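Local coordinates for protein walker-Type ATPase (Pyrococcus abyssi, PDB 2QEN) that is of unknown function but binds ADP and magnesium in a P-loop ATPase fold and probably hydrolyses ATP, at residues S86-F91 with L99-L104; E150-F155 with S188-R193; N296-I301 with R316-L321. The protein carries 1 engineered substitution. One frame throughout, in Å; residues are numbered along the deposited sequence.

Interaction 1: residues S86-F91 with L99-L104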
# COMPACT_ATOMS: atom_id res chain seq x y z
N SER A 86 -14.32 10.00 14.26
CA SER A 86 -14.81 10.05 15.65
C SER A 86 -13.78 9.53 16.66
O SER A 86 -12.90 8.75 16.29
CB SER A 86 -16.14 9.29 15.76
OG SER A 86 -17.14 9.92 14.96
N PRO A 87 -13.84 9.99 17.94
CA PRO A 87 -14.67 11.09 18.46
C PRO A 87 -14.24 12.41 17.84
O PRO A 87 -13.06 12.77 17.87
CB PRO A 87 -14.37 11.08 19.97
CG PRO A 87 -13.08 10.36 20.11
CD PRO A 87 -13.04 9.36 19.00
N PHE A 88 -15.20 13.12 17.25
CA PHE A 88 -14.90 14.36 16.54
C PHE A 88 -14.43 15.49 17.47
O PHE A 88 -13.69 16.37 17.04
CB PHE A 88 -16.08 14.79 15.67
CG PHE A 88 -15.76 15.94 14.74
CD1 PHE A 88 -14.61 15.90 13.95
CD2 PHE A 88 -16.59 17.05 14.67
CE1 PHE A 88 -14.30 16.96 13.10
CE2 PHE A 88 -16.28 18.11 13.83
CZ PHE A 88 -15.13 18.06 13.05
N GLN A 89 -14.85 15.46 18.73
CA GLN A 89 -14.40 16.44 19.72
C GLN A 89 -12.88 16.40 19.96
O GLN A 89 -12.26 17.44 20.21
CB GLN A 89 -15.16 16.26 21.03
CG GLN A 89 -16.52 16.93 21.06
CD GLN A 89 -17.27 16.63 22.33
OE1 GLN A 89 -17.76 15.52 22.54
NE2 GLN A 89 -17.37 17.63 23.21
N LYS A 90 -12.30 15.21 19.88
CA LYS A 90 -10.85 15.04 19.93
C LYS A 90 -10.17 15.74 18.75
O LYS A 90 -9.14 16.39 18.92
CB LYS A 90 -10.50 13.54 19.94
CG LYS A 90 -9.02 13.25 20.18
CD LYS A 90 -8.71 11.77 20.06
CE LYS A 90 -7.33 11.48 20.63
NZ LYS A 90 -6.97 10.03 20.50
N PHE A 91 -10.77 15.60 17.56
CA PHE A 91 -10.31 16.24 16.33
C PHE A 91 -10.37 17.77 16.42
O PHE A 91 -9.40 18.46 16.11
CB PHE A 91 -11.17 15.77 15.16
CG PHE A 91 -10.47 15.83 13.84
CD1 PHE A 91 -9.63 14.79 13.43
CD2 PHE A 91 -10.66 16.91 12.98
CE1 PHE A 91 -8.97 14.85 12.21
CE2 PHE A 91 -10.01 16.97 11.75
CZ PHE A 91 -9.16 15.93 11.37
N LEU A 99 -16.51 24.40 13.70
CA LEU A 99 -17.53 23.67 12.91
C LEU A 99 -17.89 22.29 13.46
O LEU A 99 -17.03 21.56 13.93
CB LEU A 99 -17.05 23.47 11.47
CG LEU A 99 -17.48 24.39 10.32
CD1 LEU A 99 -17.35 23.59 9.03
CD2 LEU A 99 -18.91 24.92 10.46
N ASN A 100 -19.18 21.96 13.40
CA ASN A 100 -19.67 20.62 13.70
C ASN A 100 -20.03 19.90 12.40
O ASN A 100 -20.35 20.54 11.39
CB ASN A 100 -20.89 20.67 14.62
CG ASN A 100 -20.54 21.07 16.05
OD1 ASN A 100 -19.53 20.62 16.61
ND2 ASN A 100 -21.39 21.89 16.66
N LEU A 101 -19.98 18.57 12.43
CA LEU A 101 -20.35 17.77 11.29
C LEU A 101 -21.72 17.14 11.49
O LEU A 101 -21.91 16.34 12.42
CB LEU A 101 -19.30 16.69 11.01
CG LEU A 101 -17.96 17.09 10.38
CD1 LEU A 101 -16.99 15.92 10.41
CD2 LEU A 101 -18.16 17.60 8.95
N LYS A 102 -22.67 17.52 10.63
CA LYS A 102 -24.03 16.99 10.66
C LYS A 102 -24.09 15.48 10.43
O LYS A 102 -24.84 14.77 11.11
CB LYS A 102 -24.91 17.72 9.63
CG LYS A 102 -26.36 17.22 9.56
CD LYS A 102 -27.35 18.31 9.15
CE LYS A 102 -28.78 17.78 9.24
NZ LYS A 102 -29.81 18.86 9.35
N PHE A 103 -23.28 14.97 9.50
CA PHE A 103 -23.43 13.58 9.06
C PHE A 103 -23.13 12.55 10.17
O PHE A 103 -23.50 11.39 10.05
CB PHE A 103 -22.68 13.30 7.74
CG PHE A 103 -21.21 13.01 7.89
CD1 PHE A 103 -20.76 11.71 8.12
CD2 PHE A 103 -20.27 14.04 7.79
CE1 PHE A 103 -19.39 11.43 8.27
CE2 PHE A 103 -18.90 13.77 7.93
CZ PHE A 103 -18.46 12.47 8.17
N LEU A 104 -22.50 13.00 11.24
CA LEU A 104 -22.16 12.13 12.37
C LEU A 104 -23.36 11.75 13.23
O LEU A 104 -23.34 10.70 13.88
CB LEU A 104 -21.07 12.75 13.24
CG LEU A 104 -19.69 12.98 12.62
CD1 LEU A 104 -18.75 13.50 13.70
CD2 LEU A 104 -19.15 11.70 12.00
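Phe-88 carries this contact, its ring reaching across to the chain that runs from Leu-99 to Leu-104. Leu-101 lies over one face of the ring: methyl CD1 sits 4.0 Å from the ring centroid of Phe-88, only 14° off the ring normal, a CH-pi contact displaced toward the CE1-CZ side of the rim. The two side chains cross at about a right angle, one methyl of the leucine fork resting on the ring. At the edge of the same ring, CE2 of Phe-88 comes 3.5 Å from the carbonyl O of Leu-99, so the slightly positive ring hydrogens point toward a polar oxygen. That oxygen also accepts a hydrogen bond from Gln-92. Leu-104 closes on the root of the side chain, its CD1 lying 3.6 Å from CB of Phe-88, while its other methyl, CD2, is 4.0 Å from OG of Ser-86. No hydrogen bond joins the two segments; a large flat phenyl and two leucines suit a junction made by shape alone.

Behind this first shell, the first torsion of Phe-88 sets the direction. Its CG stands anti to the backbone N (chi1 -170°), which carries the ring off the start of helix 88-95 and across to Leu-101. The cis peptide before Pro-87 bends the chain just ahead of that helix. Ser-86 OG is bonded to the carbonyl of Gln-82, and Gln-92 also holds OD1 of Asn-100, tying the returning loop to helix 88-95. Ile-85 backs both Leu-101 and Leu-104. The whole is a hydrophobic helix-to-loop packing, joining the beginning of helix 88-95 to the connection before helix 113-127, on the periphery of the P-loop ATPase domain and away from its nucleotide site.

Interaction 2: residues E150-F155 with S188-R193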
# COMPACT_ATOMS: atom_id res chain seq x y z
N GLU A 150 -19.44 4.53 -8.76
CA GLU A 150 -19.96 5.56 -7.87
C GLU A 150 -18.82 6.27 -7.13
O GLU A 150 -18.92 7.46 -6.86
CB GLU A 150 -20.94 4.97 -6.85
CG GLU A 150 -22.17 4.30 -7.44
CD GLU A 150 -22.00 2.79 -7.62
OE1 GLU A 150 -20.85 2.28 -7.66
OE2 GLU A 150 -23.02 2.10 -7.72
N LEU A 151 -17.74 5.54 -6.82
CA LEU A 151 -16.57 6.17 -6.18
C LEU A 151 -15.77 7.02 -7.16
O LEU A 151 -15.34 8.11 -6.81
CB LEU A 151 -15.66 5.15 -5.46
CG LEU A 151 -16.13 4.86 -4.03
CD1 LEU A 151 -15.59 3.55 -3.57
CD2 LEU A 151 -15.74 5.99 -3.06
N LEU A 152 -15.62 6.55 -8.39
CA LEU A 152 -15.00 7.35 -9.45
C LEU A 152 -15.77 8.65 -9.70
O LEU A 152 -15.17 9.70 -9.86
CB LEU A 152 -14.88 6.54 -10.74
CG LEU A 152 -14.13 5.21 -10.66
CD1 LEU A 152 -14.19 4.48 -11.99
CD2 LEU A 152 -12.66 5.40 -10.19
N ALA A 153 -17.11 8.56 -9.74
CA ALA A 153 -17.97 9.73 -9.88
C ALA A 153 -17.81 10.69 -8.70
O ALA A 153 -17.69 11.90 -8.89
CB ALA A 153 -19.43 9.30 -10.07
N LEU A 154 -17.80 10.15 -7.48
CA LEU A 154 -17.55 10.94 -6.29
C LEU A 154 -16.21 11.66 -6.36
O LEU A 154 -16.13 12.84 -6.03
CB LEU A 154 -17.60 10.06 -5.02
CG LEU A 154 -17.26 10.69 -3.66
CD1 LEU A 154 -18.29 11.75 -3.21
CD2 LEU A 154 -17.14 9.60 -2.63
N PHE A 155 -15.16 10.95 -6.79
CA PHE A 155 -13.81 11.53 -6.94
C PHE A 155 -13.76 12.66 -8.00
O PHE A 155 -13.04 13.64 -7.83
CB PHE A 155 -12.76 10.46 -7.29
CG PHE A 155 -12.57 9.40 -6.23
CD1 PHE A 155 -12.83 9.65 -4.88
CD2 PHE A 155 -12.08 8.13 -6.59
CE1 PHE A 155 -12.64 8.65 -3.92
CE2 PHE A 155 -11.87 7.14 -5.64
CZ PHE A 155 -12.14 7.38 -4.31
N SER A 188 -15.04 6.45 -18.00
CA SER A 188 -14.64 6.77 -16.63
C SER A 188 -15.01 8.20 -16.25
O SER A 188 -14.66 9.15 -16.97
CB SER A 188 -13.13 6.58 -16.44
OG SER A 188 -12.70 7.06 -15.17
N PRO A 189 -15.73 8.37 -15.12
CA PRO A 189 -16.03 9.71 -14.61
C PRO A 189 -14.78 10.56 -14.38
O PRO A 189 -14.87 11.79 -14.44
CB PRO A 189 -16.75 9.43 -13.29
CG PRO A 189 -17.37 8.07 -13.51
CD PRO A 189 -16.32 7.32 -14.27
N LEU A 190 -13.63 9.92 -14.16
CA LEU A 190 -12.38 10.64 -13.95
C LEU A 190 -11.63 10.98 -15.24
O LEU A 190 -10.50 11.46 -15.19
CB LEU A 190 -11.46 9.85 -13.01
CG LEU A 190 -11.76 9.88 -11.52
CD1 LEU A 190 -10.75 9.02 -10.77
CD2 LEU A 190 -11.74 11.30 -10.99
N TYR A 191 -12.24 10.73 -16.40
CA TYR A 191 -11.55 10.91 -17.67
C TYR A 191 -10.96 12.31 -17.82
O TYR A 191 -11.63 13.31 -17.53
CB TYR A 191 -12.48 10.60 -18.86
CG TYR A 191 -11.87 10.94 -20.19
CD1 TYR A 191 -10.91 10.11 -20.78
CD2 TYR A 191 -12.23 12.11 -20.87
CE1 TYR A 191 -10.33 10.42 -21.99
CE2 TYR A 191 -11.67 12.42 -22.11
CZ TYR A 191 -10.72 11.58 -22.66
OH TYR A 191 -10.16 11.89 -23.88
N GLY A 192 -9.71 12.37 -18.28
CA GLY A 192 -9.01 13.64 -18.50
C GLY A 192 -8.50 14.34 -17.24
O GLY A 192 -7.84 15.37 -17.33
N ARG A 193 -8.80 13.78 -16.07
CA ARG A 193 -8.44 14.43 -14.82
C ARG A 193 -7.09 13.92 -14.35
O ARG A 193 -6.88 12.70 -14.25
CB ARG A 193 -9.54 14.23 -13.77
CG ARG A 193 -10.72 15.20 -13.95
CD ARG A 193 -11.95 14.73 -13.23
NE ARG A 193 -13.14 15.52 -13.57
CZ ARG A 193 -14.04 15.19 -14.50
NH1 ARG A 193 -13.90 14.08 -15.22
NH2 ARG A 193 -15.09 15.98 -14.71
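The loop 188-193 comes up against helix 149-161 most closely where the CA atoms of Ala-153 and Pro-189 stand 5.1 Å apart, and it does so through a type I turn from Ser-188 to Tyr-191 followed by a type II turn from Leu-190 to Arg-193. Pro-189 lies against the backbone of the helix: its CB is 3.6 Å from CA of Ala-153, and its CD rests 3.9 Å from CB of Leu-152. Alanine suits this spot because its small side chain lets the compact proline ring come right up to the helix, and proline fits the second position of the type I turn.

Leu-190 is the second point of attachment. Its CG anti to the carbonyl carbon (chi1 -77°) sends the forked end onto the helix, where the branches part company: CD1 meets CD2 of Leu-152 at 4.1 Å, while CD2 packs 3.9 Å from CB of Phe-155. Leu-152 and Leu-190 cross at about a right angle, and CD1 of Leu-190 lies at the edge of the Phe-155 ring. In the P-loop ATPase fold, helix 149-161 is the helix of a beta-alpha-beta crossover between the neighbouring parallel strands 130-135 and 165-171, and the ring of Phe-155 packs on that sheet, meeting Phe-134 edge-to-face and touching Ile-167 and Leu-169.

The turn is held both from within and by its neighbours. OG of Ser-188 accepts the N-H of Leu-190 at 3.2 Å in an ST turn, with an N-H...O angle of 142°, and is also bonded to the carbonyl of Leu-181, which fixes the loop to the end of helix 174-181. Gly-192, with phi at 76°, readily takes the third position of the type II turn. At the far end, Arg-193 forms a salt bridge with Asp-160, farther along the same helix.

Interaction 3: residues N296-I301 with R316-L321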
# COMPACT_ATOMS: atom_id res chain seq x y z
N ASN A 296 13.35 -16.81 -15.93
CA ASN A 296 12.93 -15.41 -15.83
C ASN A 296 12.85 -14.71 -17.21
O ASN A 296 12.90 -13.48 -17.34
CB ASN A 296 13.91 -14.68 -14.91
CG ASN A 296 15.31 -14.73 -15.43
OD1 ASN A 296 15.56 -15.24 -16.52
ND2 ASN A 296 16.25 -14.17 -14.67
N ARG A 297 12.72 -15.54 -18.24
CA ARG A 297 12.42 -15.09 -19.60
C ARG A 297 11.27 -15.93 -20.12
O ARG A 297 11.08 -17.07 -19.68
CB ARG A 297 13.66 -15.18 -20.49
CG ARG A 297 14.63 -14.00 -20.29
CD ARG A 297 16.05 -14.31 -20.75
NE ARG A 297 16.80 -14.97 -19.68
CZ ARG A 297 17.50 -14.35 -18.73
NH1 ARG A 297 17.59 -13.01 -18.72
NH2 ARG A 297 18.12 -15.06 -17.80
N TRP A 298 10.49 -15.36 -21.02
CA TRP A 298 9.29 -15.98 -21.58
C TRP A 298 9.42 -17.47 -21.90
O TRP A 298 8.67 -18.29 -21.36
CB TRP A 298 8.87 -15.22 -22.84
CG TRP A 298 7.61 -15.71 -23.48
CD1 TRP A 298 7.47 -16.78 -24.33
CD2 TRP A 298 6.31 -15.12 -23.36
NE1 TRP A 298 6.15 -16.89 -24.73
CE2 TRP A 298 5.43 -15.88 -24.15
CE3 TRP A 298 5.82 -14.01 -22.65
CZ2 TRP A 298 4.06 -15.57 -24.26
CZ3 TRP A 298 4.45 -13.71 -22.75
CH2 TRP A 298 3.59 -14.50 -23.55
N SER A 299 10.32 -17.81 -22.81
CA SER A 299 10.51 -19.21 -23.22
C SER A 299 11.03 -20.07 -22.08
O SER A 299 10.72 -21.26 -22.01
CB SER A 299 11.47 -19.32 -24.42
OG SER A 299 12.74 -18.81 -24.07
N LEU A 300 11.82 -19.49 -21.18
CA LEU A 300 12.33 -20.22 -20.02
C LEU A 300 11.18 -20.67 -19.12
O LEU A 300 11.13 -21.83 -18.70
CB LEU A 300 13.35 -19.40 -19.22
CG LEU A 300 14.72 -19.10 -19.85
CD1 LEU A 300 15.54 -18.13 -18.96
CD2 LEU A 300 15.54 -20.37 -20.17
N ILE A 301 10.23 -19.75 -18.89
CA ILE A 301 9.04 -19.98 -18.07
C ILE A 301 8.14 -21.02 -18.71
O ILE A 301 7.70 -21.97 -18.06
CB ILE A 301 8.21 -18.67 -17.84
CG1 ILE A 301 8.95 -17.71 -16.91
CG2 ILE A 301 6.82 -19.01 -17.27
CD1 ILE A 301 8.40 -16.29 -16.94
N ARG A 316 -2.63 -16.97 -22.94
CA ARG A 316 -2.83 -17.14 -21.49
C ARG A 316 -1.62 -16.70 -20.68
O ARG A 316 -1.75 -15.95 -19.71
CB ARG A 316 -3.16 -18.59 -21.14
CG ARG A 316 -4.53 -18.80 -20.55
CD ARG A 316 -4.60 -18.29 -19.10
NE ARG A 316 -4.52 -19.38 -18.13
CZ ARG A 316 -5.12 -19.37 -16.93
NH1 ARG A 316 -5.86 -18.33 -16.55
NH2 ARG A 316 -5.00 -20.42 -16.12
N LEU A 317 -0.45 -17.18 -21.09
CA LEU A 317 0.80 -16.80 -20.43
C LEU A 317 0.98 -15.29 -20.38
O LEU A 317 1.40 -14.75 -19.36
CB LEU A 317 2.02 -17.50 -21.07
CG LEU A 317 3.35 -17.16 -20.35
CD1 LEU A 317 3.31 -17.56 -18.88
CD2 LEU A 317 4.57 -17.78 -21.07
N TYR A 318 0.66 -14.61 -21.49
CA TYR A 318 0.78 -13.16 -21.57
C TYR A 318 -0.14 -12.48 -20.55
O TYR A 318 0.29 -11.57 -19.84
CB TYR A 318 0.49 -12.65 -22.99
CG TYR A 318 0.57 -11.13 -23.11
CD1 TYR A 318 1.78 -10.49 -23.39
CD2 TYR A 318 -0.56 -10.34 -22.91
CE1 TYR A 318 1.87 -9.09 -23.48
CE2 TYR A 318 -0.49 -8.94 -22.99
CZ TYR A 318 0.73 -8.33 -23.27
OH TYR A 318 0.80 -6.94 -23.37
N ALA A 319 -1.39 -12.94 -20.50
CA ALA A 319 -2.38 -12.41 -19.56
C ALA A 319 -1.96 -12.64 -18.11
O ALA A 319 -1.99 -11.72 -17.29
CB ALA A 319 -3.76 -13.01 -19.85
N LEU A 320 -1.52 -13.86 -17.80
CA LEU A 320 -1.05 -14.21 -16.46
C LEU A 320 0.11 -13.33 -15.98
O LEU A 320 0.08 -12.83 -14.85
CB LEU A 320 -0.65 -15.70 -16.37
CG LEU A 320 -1.77 -16.74 -16.55
CD1 LEU A 320 -1.25 -18.14 -16.81
CD2 LEU A 320 -2.73 -16.76 -15.36
N LEU A 321 1.10 -13.14 -16.84
CA LEU A 321 2.27 -12.32 -16.52
C LEU A 321 1.91 -10.83 -16.37
O LEU A 321 2.40 -10.15 -15.46
CB LEU A 321 3.36 -12.51 -17.58
CG LEU A 321 4.22 -13.76 -17.47
CD1 LEU A 321 4.96 -13.96 -18.79
CD2 LEU A 321 5.21 -13.66 -16.28
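Trp-298 and Leu-317 make the CH-pi contact at the heart of this helix pair. CD2 of Leu-317 stands 3.8 Å from the centroid of the six-membered ring of Trp-298, 15° off the normal, and so lies almost squarely over the face of the indole. The indole reaches that place because its CG is anti to the backbone N (chi1 -177°), which swings it from the first turn of helix 298-307 across to helix 314-326. A broad aromatic plate suits the place between the two helices, since one residue can touch Leu-317, Tyr-318 and, one turn on, Leu-321.

The remaining contacts are apolar. CH2 of Trp-298 lies 3.7 Å from CB of Tyr-318, which sits in the plane of the indole at its edge, and the opposite helix also presents CD1 of Leu-321, 4.0 Å from CE3 of Trp-298. Deeper in, Ile-301 adds its two ends: CG2 to CD1 of Leu-317 at 4.1 Å, and CD1 to CD2 of Leu-321 at 4.2 Å. Branched aliphatic side chains pack well here because their methyls spread over both neighbours.

The single polar group of the indole is satisfied elsewhere: NE1 of Trp-298 is hydrogen-bonded to Glu-314, at the start of helix 314-326. Around the pair, Leu-317 and Leu-321 rest on Ile-287 of helix 282-292, and Trp-298 and Leu-321 touch Tyr-337 of strand 336-339. Helices 298-307 and 314-326 thus pack with a third helix and the two-stranded hairpin, as in a winged helix-turn-helix domain.

Interactions 1 and 2 belong to the ATPase domain, with centres 27 Å apart and nearest atoms about 11 Å apart, so neither touches the other. Interaction 3 lies in the winged-helix part, its centre 33 Å from that of interaction 2 and 52 Å from that of interaction 1, on the opposite side of the chain's centre from the latter. In interaction 2, the side chain of Phe-155 is about 11 Å from that of Asp-135 and about 12 Å from that of Glu-136, residues known to bind magnesium, though no ion is bound to them in this model. Interactions 1 and 3 lie away from the nucleotide and magnesium sites and are structural packing within their own domains.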